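Local coordinates for F5/8 type C domain protein (Bacteroides ovatus, PDB 4ZRX) that probably hydrolyses alpha-L-fucosides, pairing a TIM-barrel fucosidase domain with a C-terminal F5/8 type C domain that may bind sugars, at residues V81-E86 / A340-L345; S478-V483 / I580-I585; S499-A504 / G536-I541. All coordinates share one frame; numbering follows the deposited sequence.

In the fold
The three contacts fall in two separate parts of the chain: interaction 1 comes first and joins two helices of the fucosidase barrel, whereas interactions 2 and 3 belong to the C-terminal F5/8 type C domain. Interaction 1 touches neither of the others, its nearest atoms being about 17 Å from interaction 2 and about 23 Å from interaction 3. Interaction 3 is nested in the loop that interaction 2 closes. These two have centres 15 Å apart and share a sheet, because strands 580-584 and 495-503 are antiparallel neighbours, with a probable hydrogen bond of 2.8 Å between Met583 O and Ser499 N. The last strand, 580-584, is thus tied back to strand 495-503 of the same domain.

Interaction 1: V81-E86 / A340-L345; sequences VRTLKE and ADIKRL
Neighbouring helices on the outside of a TIM barrel meet here, with Thr83 and Leu84 of helix 77-86 facing Ile342 and Leu345 of helix 339-356. The two short segments run nearly the same way, 21° apart, with their axes 10.3 Å from each other at closest approach, so only side chains bridge the gap, and only a modest patch of surface is buried. The methyl of Thr83 does much of the touching: CG2 comes 4.1 Å from Ile342 CG1 and 4.2 Å from Leu345 CD1, meeting both side chains at about a right angle. With chi1 at -66°, OG1 lies beside the backbone N and anti to the carbonyl carbon, where it bonds to the carbonyl O of Gln79 one helical turn back, and CG2 is anti to the N. A residue with a polar end can still offer a methyl to its neighbour. Deeper in the interface, Leu84 starts out directed away from helix 339-356, yet its branch bends back until CD2 lies 4.0 Å from Leu345 CD1. That one methyl of Leu345 is thus shared by both residues of the first helix. Leu84 also rests on Ala46 and Leu48 of strand 44-48, which ties this layer of helices to the strands beneath. Strand 44-48 and strand 324-328 are parallel neighbours in the barrel sheet. Side-by-side helices packed in this way outside a closed sheet of parallel strands are characteristic of a TIM barrel.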
loop_
_atom_site.group_PDB
_atom_site.type_symbol
_atom_site.label_atom_id
_atom_site.label_comp_id
_atom_site.label_asym_id
_atom_site.label_seq_id
_atom_site.Cartn_x
_atom_site.Cartn_y
_atom_site.Cartn_z
ATOM N N VAL A 81 10.746 -14.816 -9.084
ATOM C CA VAL A 81 9.530 -15.553 -8.864
ATOM C C VAL A 81 9.673 -16.478 -7.680
ATOM O O VAL A 81 8.722 -16.626 -6.889
ATOM C CB VAL A 81 9.059 -16.299 -10.112
ATOM C CG1 VAL A 81 7.838 -17.109 -9.799
ATOM C CG2 VAL A 81 8.753 -15.329 -11.258
ATOM N N ARG A 82 10.833 -17.088 -7.499
ATOM C CA ARG A 82 11.036 -17.964 -6.328
ATOM C C ARG A 82 10.863 -17.138 -5.024
ATOM O O ARG A 82 10.185 -17.547 -4.070
ATOM C CB ARG A 82 12.421 -18.599 -6.336
ATOM C CG ARG A 82 12.705 -19.555 -5.145
ATOM C CD ARG A 82 14.126 -20.197 -5.184
ATOM N NE ARG A 82 15.208 -19.221 -5.214
ATOM C CZ ARG A 82 15.925 -18.867 -6.292
ATOM N NH1 ARG A 82 15.705 -19.357 -7.517
ATOM N NH2 ARG A 82 16.881 -17.953 -6.149
ATOM N N THR A 83 11.496 -15.970 -5.007
ATOM C CA THR A 83 11.419 -15.076 -3.869
ATOM C C THR A 83 9.952 -14.725 -3.575
ATOM O O THR A 83 9.496 -14.833 -2.428
ATOM C CB THR A 83 12.190 -13.825 -4.142
ATOM O OG1 THR A 83 13.581 -14.151 -4.252
ATOM C CG2 THR A 83 12.020 -12.794 -3.024
ATOM N N LEU A 84 9.230 -14.353 -4.620
ATOM C CA LEU A 84 7.861 -13.878 -4.452
ATOM C C LEU A 84 6.872 -15.018 -4.129
ATOM O O LEU A 84 5.930 -14.841 -3.356
ATOM C CB LEU A 84 7.436 -13.111 -5.713
ATOM C CG LEU A 84 8.290 -11.813 -5.858
ATOM C CD1 LEU A 84 8.038 -11.182 -7.207
ATOM C CD2 LEU A 84 7.994 -10.805 -4.737
ATOM N N LYS A 85 7.128 -16.211 -4.682
ATOM C CA LYS A 85 6.332 -17.392 -4.324
ATOM C C LYS A 85 6.498 -17.719 -2.870
ATOM O O LYS A 85 5.490 -17.859 -2.138
ATOM C CB LYS A 85 6.751 -18.560 -5.186
ATOM C CG LYS A 85 5.956 -19.811 -5.007
ATOM C CD LYS A 85 4.691 -19.796 -5.856
ATOM C CE LYS A 85 3.972 -21.193 -5.735
ATOM N NZ LYS A 85 2.700 -21.041 -6.518
ATOM N N GLU A 86 7.740 -17.768 -2.426
ATOM C CA GLU A 86 8.057 -18.069 -1.045
ATOM C C GLU A 86 7.523 -17.002 -0.087
ATOM O O GLU A 86 7.138 -17.325 1.027
ATOM C CB GLU A 86 9.554 -18.190 -0.826
ATOM C CG GLU A 86 10.221 -19.485 -1.409
ATOM C CD GLU A 86 11.765 -19.438 -1.374
ATOM O OE1 GLU A 86 12.375 -18.461 -0.852
ATOM O OE2 GLU A 86 12.372 -20.381 -1.917
ATOM N N ALA A 340 18.100 -6.630 0.620
ATOM C CA ALA A 340 17.324 -5.967 1.653
ATOM C C ALA A 340 15.821 -6.297 1.489
ATOM O O ALA A 340 15.165 -6.623 2.467
ATOM C CB ALA A 340 17.523 -4.421 1.656
ATOM N N ASP A 341 15.326 -6.175 0.266
ATOM C CA ASP A 341 13.898 -6.494 -0.078
ATOM C C ASP A 341 13.615 -7.967 0.227
ATOM O O ASP A 341 12.574 -8.285 0.800
ATOM C CB ASP A 341 13.601 -6.187 -1.524
ATOM C CG ASP A 341 14.086 -4.738 -1.975
ATOM O OD1 ASP A 341 15.223 -4.260 -1.615
ATOM O OD2 ASP A 341 13.315 -4.074 -2.695
ATOM N N ILE A 342 14.542 -8.867 -0.125
ATOM C CA ILE A 342 14.362 -10.293 0.144
ATOM C C ILE A 342 14.169 -10.544 1.637
ATOM O O ILE A 342 13.225 -11.224 2.057
ATOM C CB ILE A 342 15.520 -11.129 -0.389
ATOM C CG1 ILE A 342 15.555 -11.136 -1.925
ATOM C CG2 ILE A 342 15.415 -12.553 0.149
ATOM C CD1 ILE A 342 16.837 -11.652 -2.523
ATOM N N LYS A 343 15.047 -9.968 2.438
ATOM C CA LYS A 343 14.995 -10.202 3.858
ATOM C C LYS A 343 13.678 -9.672 4.429
ATOM O O LYS A 343 13.066 -10.326 5.270
ATOM C CB LYS A 343 16.168 -9.530 4.554
ATOM C CG LYS A 343 16.331 -9.902 6.006
ATOM C CD LYS A 343 17.572 -9.271 6.562
ATOM C CE LYS A 343 17.679 -9.584 8.035
ATOM N NZ LYS A 343 19.031 -9.321 8.502
ATOM N N ARG A 344 13.284 -8.482 4.007
ATOM C CA ARG A 344 12.066 -7.885 4.506
ATOM C C ARG A 344 10.786 -8.655 4.043
ATOM O O ARG A 344 9.830 -8.809 4.834
ATOM C CB ARG A 344 11.996 -6.402 4.129
ATOM C CG ARG A 344 10.766 -5.711 4.627
ATOM C CD ARG A 344 10.578 -5.704 6.161
ATOM N NE ARG A 344 11.834 -5.627 6.889
ATOM C CZ ARG A 344 12.613 -4.558 6.957
ATOM N NH1 ARG A 344 12.312 -3.416 6.336
ATOM N NH2 ARG A 344 13.758 -4.650 7.666
ATOM N N LEU A 345 10.799 -9.171 2.837
ATOM C CA LEU A 345 9.699 -9.997 2.353
ATOM C C LEU A 345 9.560 -11.282 3.135
ATOM O O LEU A 345 8.450 -11.710 3.419
ATOM C CB LEU A 345 9.845 -10.309 0.866
ATOM C CG LEU A 345 9.591 -9.133 -0.086
ATOM C CD1 LEU A 345 9.910 -9.522 -1.501
ATOM C CD2 LEU A 345 8.133 -8.651 0.027
#

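Interaction 2: S478-V483 / I580-I585; sequences SGWKQV and IGVMVI
Trp480 sends its indole across to strand 580-584, and the side chain can be followed outward from the backbone. CB already heads for the strand; CG stands opposite the carbonyl carbon (chi1 -54°), directing the ring that way, and chi2 of 6° sets its turn, with the six-membered part leading. At that edge CZ3 lies 3.7 Å from Ile580 O and 4.4 Å from Ile580 CG2. The next atom round, CH2, makes the closest approach, 3.4 Å from Ile580 O, with the oxygen near the ring plane. CH2 also comes to 4.3 Å from Gly581 CA, again at the edge. Farther along, CZ2 meets Val582 CG2 at 4.3 Å from an oblique direction. Trp480 immediately precedes strand 481-485 of the five-stranded sheet, so its indole bridges the two sheets of the F5/8 type C beta-sandwich, buried among Leu475, Met577, Ile490 and Leu492. The same Ile580 O accepts a hydrogen bond from Arg477 NH2, which supplies the polar partner that a buried carbonyl needs. The chemistry is thus mixed: aliphatic branches give dispersion contacts, while the carbonyl oxygen faces ring C-H groups whose slight positive polarity probably makes the approach mildly attractive.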
loop_
_atom_site.group_PDB
_atom_site.type_symbol
_atom_site.label_atom_id
_atom_site.label_comp_id
_atom_site.label_asym_id
_atom_site.label_seq_id
_atom_site.Cartn_x
_atom_site.Cartn_y
_atom_site.Cartn_z
ATOM N N SER A 478 17.232 3.754 23.181
ATOM C CA SER A 478 16.801 2.573 23.935
ATOM C C SER A 478 17.567 2.354 25.260
ATOM O O SER A 478 17.046 1.736 26.176
ATOM C CB SER A 478 16.941 1.318 23.083
ATOM O OG SER A 478 18.313 0.983 22.905
ATOM N N GLY A 479 18.809 2.807 25.328
ATOM C CA GLY A 479 19.578 2.785 26.563
ATOM C C GLY A 479 19.368 4.004 27.462
ATOM O O GLY A 479 19.876 4.011 28.580
ATOM N N TRP A 480 18.667 5.048 26.989
ATOM C CA TRP A 480 18.493 6.289 27.791
ATOM C C TRP A 480 17.310 6.173 28.702
ATOM O O TRP A 480 16.420 5.388 28.447
ATOM C CB TRP A 480 18.262 7.560 26.945
ATOM C CG TRP A 480 19.270 7.864 25.882
ATOM C CD1 TRP A 480 20.335 7.091 25.486
ATOM C CD2 TRP A 480 19.229 8.970 24.992
ATOM N NE1 TRP A 480 20.986 7.695 24.419
ATOM C CE2 TRP A 480 20.304 8.834 24.086
ATOM C CE3 TRP A 480 18.385 10.063 24.865
ATOM C CZ2 TRP A 480 20.558 9.769 23.078
ATOM C CZ3 TRP A 480 18.648 11.007 23.858
ATOM C CH2 TRP A 480 19.720 10.847 22.993
ATOM N N LYS A 481 17.297 6.983 29.757
ATOM C CA LYS A 481 16.123 7.166 30.605
ATOM C C LYS A 481 15.927 8.640 30.906
ATOM O O LYS A 481 16.869 9.316 31.296
ATOM C CB LYS A 481 16.276 6.373 31.922
ATOM C CG LYS A 481 16.090 4.884 31.715
ATOM C CD LYS A 481 16.641 4.027 32.841
ATOM C CE LYS A 481 16.589 2.539 32.414
ATOM N NZ LYS A 481 16.760 1.603 33.586
ATOM N N GLN A 482 14.707 9.131 30.762
ATOM C CA GLN A 482 14.393 10.515 31.103
ATOM C C GLN A 482 14.303 10.669 32.599
ATOM O O GLN A 482 13.502 10.011 33.228
ATOM C CB GLN A 482 13.068 10.952 30.493
ATOM C CG GLN A 482 12.662 12.386 30.868
ATOM C CD GLN A 482 11.606 12.936 29.969
ATOM O OE1 GLN A 482 10.589 13.463 30.424
ATOM N NE2 GLN A 482 11.832 12.819 28.670
ATOM N N VAL A 483 15.139 11.523 33.167
ATOM C CA VAL A 483 15.079 11.869 34.598
ATOM C C VAL A 483 14.079 12.982 34.925
ATOM O O VAL A 483 13.473 12.976 35.978
ATOM C CB VAL A 483 16.471 12.297 35.097
ATOM C CG1 VAL A 483 16.415 12.777 36.559
ATOM C CG2 VAL A 483 17.453 11.129 34.938
ATOM N N ILE A 580 16.726 15.195 21.018
ATOM C CA ILE A 580 18.095 15.352 21.398
ATOM C C ILE A 580 18.889 14.206 20.812
ATOM O O ILE A 580 18.417 13.061 20.819
ATOM C CB ILE A 580 18.206 15.346 22.938
ATOM C CG1 ILE A 580 17.459 16.549 23.529
ATOM C CG2 ILE A 580 19.651 15.295 23.354
ATOM C CD1 ILE A 580 18.007 17.890 23.116
ATOM N N GLY A 581 20.085 14.506 20.302
ATOM C CA GLY A 581 21.073 13.479 19.933
ATOM C C GLY A 581 22.417 13.829 20.555
ATOM O O GLY A 581 22.656 14.961 21.000
ATOM N N VAL A 582 23.298 12.839 20.570
ATOM C CA VAL A 582 24.668 13.027 20.962
ATOM C C VAL A 582 25.584 12.189 20.055
ATOM O O VAL A 582 25.151 11.143 19.513
ATOM C CB VAL A 582 24.881 12.632 22.471
ATOM C CG1 VAL A 582 24.002 13.470 23.398
ATOM C CG2 VAL A 582 24.634 11.112 22.737
HETATM N N MSE A 583 26.851 12.614 19.962
HETATM C CA MSE A 583 27.872 11.866 19.283
HETATM C C MSE A 583 28.910 11.469 20.292
HETATM O O MSE A 583 29.555 12.327 20.915
HETATM C CB MSE A 583 28.501 12.652 18.139
HETATM C CG MSE A 583 27.515 12.940 17.010
HETATM SE SE MSE A 583 26.920 11.294 16.047
HETATM C CE MSE A 583 28.631 10.830 15.189
ATOM N N VAL A 584 29.001 10.159 20.478
ATOM C CA VAL A 584 30.009 9.516 21.317
ATOM C C VAL A 584 31.263 9.266 20.461
ATOM O O VAL A 584 31.168 8.857 19.295
ATOM C CB VAL A 584 29.449 8.176 21.864
ATOM C CG1 VAL A 584 30.532 7.328 22.575
ATOM C CG2 VAL A 584 28.287 8.457 22.790
ATOM N N ILE A 585 32.427 9.457 21.063
ATOM C CA ILE A 585 33.691 9.249 20.379
ATOM C C ILE A 585 34.086 7.787 20.536
ATOM O O ILE A 585 34.317 7.357 21.661
ATOM C CB ILE A 585 34.763 10.190 20.967
ATOM C CG1 ILE A 585 34.286 11.640 20.767
ATOM C CG2 ILE A 585 36.149 9.935 20.318
ATOM C CD1 ILE A 585 35.162 12.695 21.392
#

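Interaction 3: S499-A504 / G536-I541; sequences SSFTYA and GEFSNI
Tyr503 and Phe538 are brought together by two different first torsions: the CG of Tyr503 is anti to its own N (chi1 169°), whereas that of Phe538 is anti to its carbonyl carbon (chi1 -70°). The meeting place is the aromatic core of the beta-sandwich typical of F5/8 type C domains, where the loop 536-541 covers strand 495-503. Tyr503 CD2 sits 3.5 Å above one face of the Phe538 ring, offset toward its rim. The ring planes are inclined by 34° with centroids 4.9 Å apart, an oblique pairing. Packing is snug at the far end of the phenyl, where Phe538 CZ is 3.4 Å from Tyr503 CB and 3.8 Å from Phe501 CZ, with Phe501 CZ lying at the edge of the Phe538 ring. Both phenylalanines also stack on residues of strand 517-523 in the other sheet, Phe538 on Tyr518 and Phe501 on Phe520. Replacing Phe538 by an alanine would probably open a gap beneath Tyr503 and deprive Phe501 and Tyr518 of an aromatic neighbour. Ile541 adds a second grip, its CD1 3.6 Å from Tyr503 CD2, while the Tyr503 hydroxyl is bound by Ala515 N. The loop itself is folded by a type II beta turn, in which Ile541 N bonds to Phe538 O at 3.1 Å. On its outer side, Ser539 OG donates to Glu537 OE2 at 2.6 Å, using the anti side of the carboxylate.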
loop_
_atom_site.group_PDB
_atom_site.type_symbol
_atom_site.label_atom_id
_atom_site.label_comp_id
_atom_site.label_asym_id
_atom_site.label_seq_id
_atom_site.Cartn_x
_atom_site.Cartn_y
_atom_site.Cartn_z
ATOM N N SER A 499 31.394 14.330 21.572
ATOM C CA SER A 499 31.915 15.414 20.712
ATOM C C SER A 499 30.865 16.502 20.392
ATOM O O SER A 499 31.186 17.566 19.880
ATOM C CB SER A 499 32.502 14.836 19.410
ATOM O OG SER A 499 31.548 14.028 18.730
ATOM N N SER A 500 29.594 16.222 20.643
ATOM C CA SER A 500 28.526 17.170 20.293
ATOM C C SER A 500 27.217 16.673 20.867
ATOM O O SER A 500 27.113 15.480 21.247
ATOM C CB SER A 500 28.372 17.307 18.763
ATOM O OG SER A 500 27.839 16.105 18.175
ATOM N N PHE A 501 26.243 17.589 20.955
ATOM C CA PHE A 501 24.839 17.232 21.050
ATOM C C PHE A 501 24.130 17.927 19.898
ATOM O O PHE A 501 24.624 18.901 19.318
ATOM C CB PHE A 501 24.180 17.560 22.399
ATOM C CG PHE A 501 23.644 18.977 22.533
ATOM C CD1 PHE A 501 24.497 20.039 22.797
ATOM C CD2 PHE A 501 22.310 19.239 22.429
ATOM C CE1 PHE A 501 24.037 21.322 22.941
ATOM C CE2 PHE A 501 21.834 20.555 22.574
ATOM C CZ PHE A 501 22.729 21.589 22.840
ATOM N N THR A 502 22.970 17.394 19.561
ATOM C CA THR A 502 22.157 17.961 18.497
ATOM C C THR A 502 20.754 18.201 19.044
ATOM O O THR A 502 20.232 17.404 19.883
ATOM C CB THR A 502 22.118 16.975 17.356
ATOM O OG1 THR A 502 23.433 16.926 16.791
ATOM C CG2 THR A 502 21.102 17.368 16.271
ATOM N N TYR A 503 20.181 19.323 18.651
ATOM C CA TYR A 503 18.771 19.569 18.925
ATOM C C TYR A 503 18.065 19.473 17.572
ATOM O O TYR A 503 18.448 20.203 16.636
ATOM C CB TYR A 503 18.592 20.950 19.541
ATOM C CG TYR A 503 17.113 21.380 19.607
ATOM C CD1 TYR A 503 16.129 20.536 20.156
ATOM C CD2 TYR A 503 16.722 22.632 19.159
ATOM C CE1 TYR A 503 14.769 20.938 20.223
ATOM C CE2 TYR A 503 15.402 23.067 19.271
ATOM C CZ TYR A 503 14.435 22.223 19.801
ATOM O OH TYR A 503 13.141 22.686 19.850
ATOM N N ALA A 504 17.052 18.597 17.474
ATOM C CA ALA A 504 16.321 18.344 16.214
ATOM C C ALA A 504 14.848 18.483 16.516
ATOM O O ALA A 504 14.218 17.521 16.919
ATOM C CB ALA A 504 16.607 16.943 15.679
ATOM N N GLY A 536 25.024 29.126 22.977
ATOM C CA GLY A 536 23.781 29.368 23.716
ATOM C C GLY A 536 22.597 29.821 22.872
ATOM O O GLY A 536 21.545 30.211 23.425
ATOM N N GLU A 537 22.774 29.776 21.546
ATOM C CA GLU A 537 21.719 30.149 20.619
ATOM C C GLU A 537 21.683 29.160 19.468
ATOM O O GLU A 537 22.715 28.875 18.827
ATOM C CB GLU A 537 21.940 31.545 20.096
ATOM C CG GLU A 537 20.776 32.090 19.293
ATOM C CD GLU A 537 21.089 33.482 18.776
ATOM O OE1 GLU A 537 20.937 34.423 19.595
ATOM O OE2 GLU A 537 21.478 33.613 17.576
ATOM N N PHE A 538 20.494 28.601 19.244
ATOM C CA PHE A 538 20.264 27.762 18.061
ATOM C C PHE A 538 19.872 28.737 16.978
ATOM O O PHE A 538 18.677 28.980 16.725
ATOM C CB PHE A 538 19.129 26.784 18.316
ATOM C CG PHE A 538 19.451 25.691 19.291
ATOM C CD1 PHE A 538 20.564 24.873 19.104
ATOM C CD2 PHE A 538 18.622 25.467 20.388
ATOM C CE1 PHE A 538 20.838 23.847 20.010
ATOM C CE2 PHE A 538 18.892 24.447 21.296
ATOM C CZ PHE A 538 20.021 23.640 21.114
ATOM N N SER A 539 20.888 29.371 16.396
ATOM C CA SER A 539 20.642 30.533 15.564
ATOM C C SER A 539 19.761 30.164 14.371
ATOM O O SER A 539 19.969 29.114 13.746
ATOM C CB SER A 539 21.940 31.171 15.098
ATOM O OG SER A 539 22.584 31.718 16.247
ATOM N N ASN A 540 18.761 31.013 14.150
ATOM C CA ASN A 540 17.829 30.926 13.026
ATOM C C ASN A 540 16.897 29.718 13.044
ATOM O O ASN A 540 16.218 29.427 12.040
ATOM C CB ASN A 540 18.611 30.983 11.704
ATOM C CG ASN A 540 17.758 31.451 10.533
ATOM O OD1 ASN A 540 16.971 32.418 10.621
ATOM N ND2 ASN A 540 17.925 30.760 9.405
ATOM N N ILE A 541 16.814 29.023 14.188
ATOM C CA ILE A 541 16.033 27.765 14.228
ATOM C C ILE A 541 14.545 27.979 13.947
ATOM O O ILE A 541 13.891 27.113 13.392
ATOM C CB ILE A 541 16.244 27.022 15.543
ATOM C CG1 ILE A 541 15.922 25.525 15.325
ATOM C CG2 ILE A 541 15.502 27.742 16.701
ATOM C CD1 ILE A 541 16.738 24.657 16.153
#